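Local coordinates for protein putative glucose-6-phosphate 1-epimerase (Salmonella typhimurium, PDB 2HTA) that probably interconverts the alpha and beta anomers of glucose 6-phosphate as a hexose-6-phosphate 1-epimerase of the galactose mutarotase clan, at residues A[222-233]-A[246-257]. Residues are numbered along the deposited sequence; the frame is centred on the assembly and turned at random.
Sequences TDRVYLNPEACS and VVHHHHLNVVGW
R224 and Y226 pair with G256 and V254 in an antiparallel ladder joining strands 222-226 and 253-257. The Y226 N to V254 O bond is its shortest (2.7 Å); the return bond from V254 N is weak. Beyond the loops the register slips by one residue and a second ladder begins, where S233 and V246 exchange two backbone bonds and H248 N donates to A231 O. One side-chain bond spans the segments: H248 NE2 gives its hydrogen to S233 OG (2.8 Å), which lies close to the ring plane. ND1 of the same ring is hydrogen-bonded to T283 OG1, so both nitrogens are held and the ring's rotation is fixed. V254 CG2 sits over the centre of one face of H248 and also presses tightly on P229 CG (3.5 Å). The Y226 ring turns an edge to the backbone, Y226 CE1 lying 3.7 Å from G256 N, while its hydroxyl binds Q216. Waters bridge the loops: one donates to L227 O and L252 O, another links P229 O with H251 NE2. On the face shared by V225 and V255, D223 extends with CG anti to its backbone N (chi1 -169°); its carboxylate plane is turned 58° from that of the W257 ring, and D223 CG lies 3.6 Å from W257 CD1. The ladder thus links D223, a probable substrate ligand, to V255 and W257, which neighbour the presumed active-site residues E282 and H179, consistent with a place in the sugar-binding region.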
# COMPACT_ATOMS: atom_id res chain seq x y z
N THR A 222 -2.36 15.88 7.57
CA THR A 222 -3.29 16.00 6.45
C THR A 222 -3.94 14.62 6.25
O THR A 222 -3.23 13.61 6.26
CB THR A 222 -2.51 16.39 5.17
OG1 THR A 222 -1.87 17.63 5.39
CG2 THR A 222 -3.47 16.54 3.97
N ASP A 223 -5.27 14.57 6.15
CA ASP A 223 -5.96 13.28 6.03
C ASP A 223 -7.24 13.55 5.28
O ASP A 223 -8.22 14.01 5.85
CB ASP A 223 -6.24 12.65 7.42
CG ASP A 223 -6.71 11.20 7.31
OD1 ASP A 223 -6.88 10.70 6.15
OD2 ASP A 223 -6.88 10.54 8.38
N ARG A 224 -7.20 13.35 3.97
CA ARG A 224 -8.25 13.80 3.07
C ARG A 224 -8.68 12.69 2.13
O ARG A 224 -7.83 11.94 1.58
CB ARG A 224 -7.77 15.02 2.26
CG ARG A 224 -7.78 16.28 3.19
CD ARG A 224 -6.97 17.40 2.65
NE ARG A 224 -7.13 18.49 3.63
CZ ARG A 224 -7.15 19.76 3.31
NH1 ARG A 224 -6.96 20.13 2.05
NH2 ARG A 224 -7.35 20.67 4.27
N VAL A 225 -10.00 12.56 1.97
CA VAL A 225 -10.60 11.65 1.01
C VAL A 225 -11.06 12.44 -0.19
O VAL A 225 -12.00 13.25 -0.11
CB VAL A 225 -11.84 10.90 1.60
CG1 VAL A 225 -12.34 9.87 0.57
CG2 VAL A 225 -11.51 10.29 3.00
N TYR A 226 -10.38 12.30 -1.32
CA TYR A 226 -10.81 13.01 -2.53
C TYR A 226 -11.96 12.26 -3.22
O TYR A 226 -11.89 11.06 -3.43
CB TYR A 226 -9.57 13.23 -3.46
CG TYR A 226 -8.52 14.01 -2.67
CD1 TYR A 226 -7.57 13.36 -1.90
CD2 TYR A 226 -8.59 15.42 -2.59
CE1 TYR A 226 -6.65 14.09 -1.14
CE2 TYR A 226 -7.71 16.13 -1.83
CZ TYR A 226 -6.74 15.45 -1.10
OH TYR A 226 -5.84 16.16 -0.34
N LEU A 227 -13.02 13.00 -3.55
CA LEU A 227 -14.27 12.42 -4.08
C LEU A 227 -14.29 12.39 -5.61
O LEU A 227 -15.08 11.68 -6.21
CB LEU A 227 -15.44 13.28 -3.56
CG LEU A 227 -15.54 13.32 -2.02
CD1 LEU A 227 -16.77 14.18 -1.67
CD2 LEU A 227 -15.68 11.92 -1.50
N ASN A 228 -13.40 13.17 -6.25
CA ASN A 228 -13.46 13.32 -7.68
C ASN A 228 -12.03 13.49 -8.27
O ASN A 228 -11.80 14.36 -9.11
CB ASN A 228 -14.31 14.51 -8.04
CG ASN A 228 -14.69 14.56 -9.51
OD1 ASN A 228 -14.97 13.53 -10.16
ND2 ASN A 228 -14.71 15.78 -10.05
N PRO A 229 -11.09 12.64 -7.83
CA PRO A 229 -9.72 12.75 -8.29
C PRO A 229 -9.61 12.23 -9.73
O PRO A 229 -10.47 11.47 -10.21
CB PRO A 229 -8.96 11.83 -7.30
CG PRO A 229 -9.98 10.72 -7.04
CD PRO A 229 -11.26 11.54 -6.86
N GLU A 230 -8.55 12.67 -10.43
CA GLU A 230 -8.26 12.18 -11.74
C GLU A 230 -7.65 10.79 -11.62
O GLU A 230 -7.23 10.41 -10.55
CB GLU A 230 -7.31 13.13 -12.44
CG GLU A 230 -7.93 14.51 -12.79
CD GLU A 230 -6.90 15.61 -12.99
OE1 GLU A 230 -5.72 15.36 -13.30
OE2 GLU A 230 -7.31 16.77 -12.91
N ALA A 231 -7.55 10.06 -12.75
CA ALA A 231 -7.00 8.71 -12.76
C ALA A 231 -5.58 8.71 -12.23
O ALA A 231 -5.15 7.76 -11.55
CB ALA A 231 -7.00 8.13 -14.21
N CYS A 232 -4.82 9.75 -12.58
CA CYS A 232 -3.41 9.80 -12.21
C CYS A 232 -3.15 10.89 -11.16
O CYS A 232 -3.34 12.09 -11.44
CB CYS A 232 -2.60 10.06 -13.49
SG CYS A 232 -0.81 9.94 -13.11
N SER A 233 -2.73 10.50 -9.97
CA SER A 233 -2.21 11.46 -9.02
C SER A 233 -0.72 11.66 -9.30
O SER A 233 -0.03 10.69 -9.61
CB SER A 233 -2.33 10.94 -7.56
OG SER A 233 -3.66 10.49 -7.23
N VAL A 246 0.80 7.95 -9.58
CA VAL A 246 0.02 6.89 -8.92
C VAL A 246 -1.32 6.82 -9.64
O VAL A 246 -2.11 7.77 -9.55
CB VAL A 246 -0.18 7.22 -7.40
CG1 VAL A 246 -0.78 6.04 -6.69
CG2 VAL A 246 1.12 7.60 -6.74
N VAL A 247 -1.54 5.75 -10.41
CA VAL A 247 -2.69 5.63 -11.25
C VAL A 247 -3.70 4.70 -10.59
O VAL A 247 -3.36 3.59 -10.15
CB VAL A 247 -2.34 5.11 -12.61
CG1 VAL A 247 -3.55 5.06 -13.50
CG2 VAL A 247 -1.27 6.01 -13.27
N HIS A 248 -4.95 5.14 -10.55
CA HIS A 248 -6.01 4.47 -9.83
C HIS A 248 -7.01 3.90 -10.81
O HIS A 248 -7.41 4.58 -11.80
CB HIS A 248 -6.72 5.45 -8.86
CG HIS A 248 -5.78 6.27 -8.03
ND1 HIS A 248 -5.17 5.80 -6.88
CD2 HIS A 248 -5.28 7.52 -8.23
CE1 HIS A 248 -4.38 6.73 -6.39
NE2 HIS A 248 -4.44 7.79 -7.17
N HIS A 249 -7.37 2.63 -10.58
CA HIS A 249 -8.40 1.97 -11.42
C HIS A 249 -9.43 1.24 -10.58
O HIS A 249 -9.09 0.66 -9.59
CB HIS A 249 -7.75 1.01 -12.42
CG HIS A 249 -7.25 1.71 -13.66
ND1 HIS A 249 -5.92 1.94 -13.91
CD2 HIS A 249 -7.93 2.30 -14.69
CE1 HIS A 249 -5.79 2.58 -15.06
NE2 HIS A 249 -7.01 2.84 -15.54
N HIS A 250 -10.69 1.29 -11.02
CA HIS A 250 -11.79 0.58 -10.38
C HIS A 250 -12.11 1.15 -9.00
O HIS A 250 -12.86 0.51 -8.26
CB HIS A 250 -11.58 -0.96 -10.30
CG HIS A 250 -10.94 -1.54 -11.52
ND1 HIS A 250 -11.53 -1.47 -12.77
CD2 HIS A 250 -9.75 -2.18 -11.69
CE1 HIS A 250 -10.73 -2.03 -13.67
NE2 HIS A 250 -9.65 -2.48 -13.04
N HIS A 251 -11.55 2.31 -8.66
CA HIS A 251 -11.68 2.91 -7.34
C HIS A 251 -12.80 3.90 -7.34
O HIS A 251 -13.40 4.20 -8.41
CB HIS A 251 -10.35 3.73 -7.02
CG HIS A 251 -10.22 4.88 -7.95
ND1 HIS A 251 -10.12 4.69 -9.32
CD2 HIS A 251 -10.35 6.21 -7.76
CE1 HIS A 251 -10.08 5.87 -9.91
NE2 HIS A 251 -10.26 6.80 -9.00
N LEU A 252 -13.11 4.42 -6.14
CA LEU A 252 -14.03 5.57 -6.00
C LEU A 252 -13.36 6.84 -5.52
O LEU A 252 -13.81 7.97 -5.84
CB LEU A 252 -15.17 5.24 -5.01
CG LEU A 252 -16.60 5.58 -5.37
CD1 LEU A 252 -16.95 5.12 -6.88
CD2 LEU A 252 -17.49 4.91 -4.32
N ASN A 253 -12.28 6.69 -4.78
CA ASN A 253 -11.71 7.77 -4.02
C ASN A 253 -10.20 7.65 -4.07
O ASN A 253 -9.66 6.58 -4.39
CB ASN A 253 -12.10 7.63 -2.51
CG ASN A 253 -13.57 7.38 -2.31
OD1 ASN A 253 -13.96 6.38 -1.66
ND2 ASN A 253 -14.42 8.30 -2.83
N VAL A 254 -9.52 8.75 -3.75
CA VAL A 254 -8.09 8.70 -3.44
C VAL A 254 -7.94 9.30 -2.07
O VAL A 254 -8.69 10.21 -1.76
CB VAL A 254 -7.28 9.48 -4.47
CG1 VAL A 254 -5.77 9.63 -4.05
CG2 VAL A 254 -7.39 8.73 -5.81
N VAL A 255 -7.04 8.75 -1.23
CA VAL A 255 -6.73 9.36 0.04
C VAL A 255 -5.31 9.88 0.06
O VAL A 255 -4.40 9.18 -0.40
CB VAL A 255 -6.98 8.38 1.20
CG1 VAL A 255 -6.37 8.87 2.53
CG2 VAL A 255 -8.51 8.26 1.33
N GLY A 256 -5.14 11.12 0.50
CA GLY A 256 -3.81 11.64 0.74
C GLY A 256 -3.63 11.76 2.25
O GLY A 256 -4.49 12.34 2.93
N TRP A 257 -2.52 11.23 2.78
CA TRP A 257 -2.34 11.27 4.23
C TRP A 257 -0.86 11.46 4.55
O TRP A 257 0.01 10.83 3.93
CB TRP A 257 -2.81 9.95 4.84
CG TRP A 257 -2.58 9.84 6.31
CD1 TRP A 257 -3.16 10.59 7.27
CD2 TRP A 257 -1.73 8.90 6.97
NE1 TRP A 257 -2.71 10.20 8.52
CE2 TRP A 257 -1.86 9.13 8.35
CE3 TRP A 257 -0.89 7.88 6.52
CZ2 TRP A 257 -1.14 8.37 9.30
CZ3 TRP A 257 -0.17 7.11 7.47
CH2 TRP A 257 -0.31 7.36 8.84
O HOH W 1 -16.31 9.54 -4.91
O HOH W 2 -14.25 9.17 -8.34
O HOH W 3 -11.74 9.25 -9.52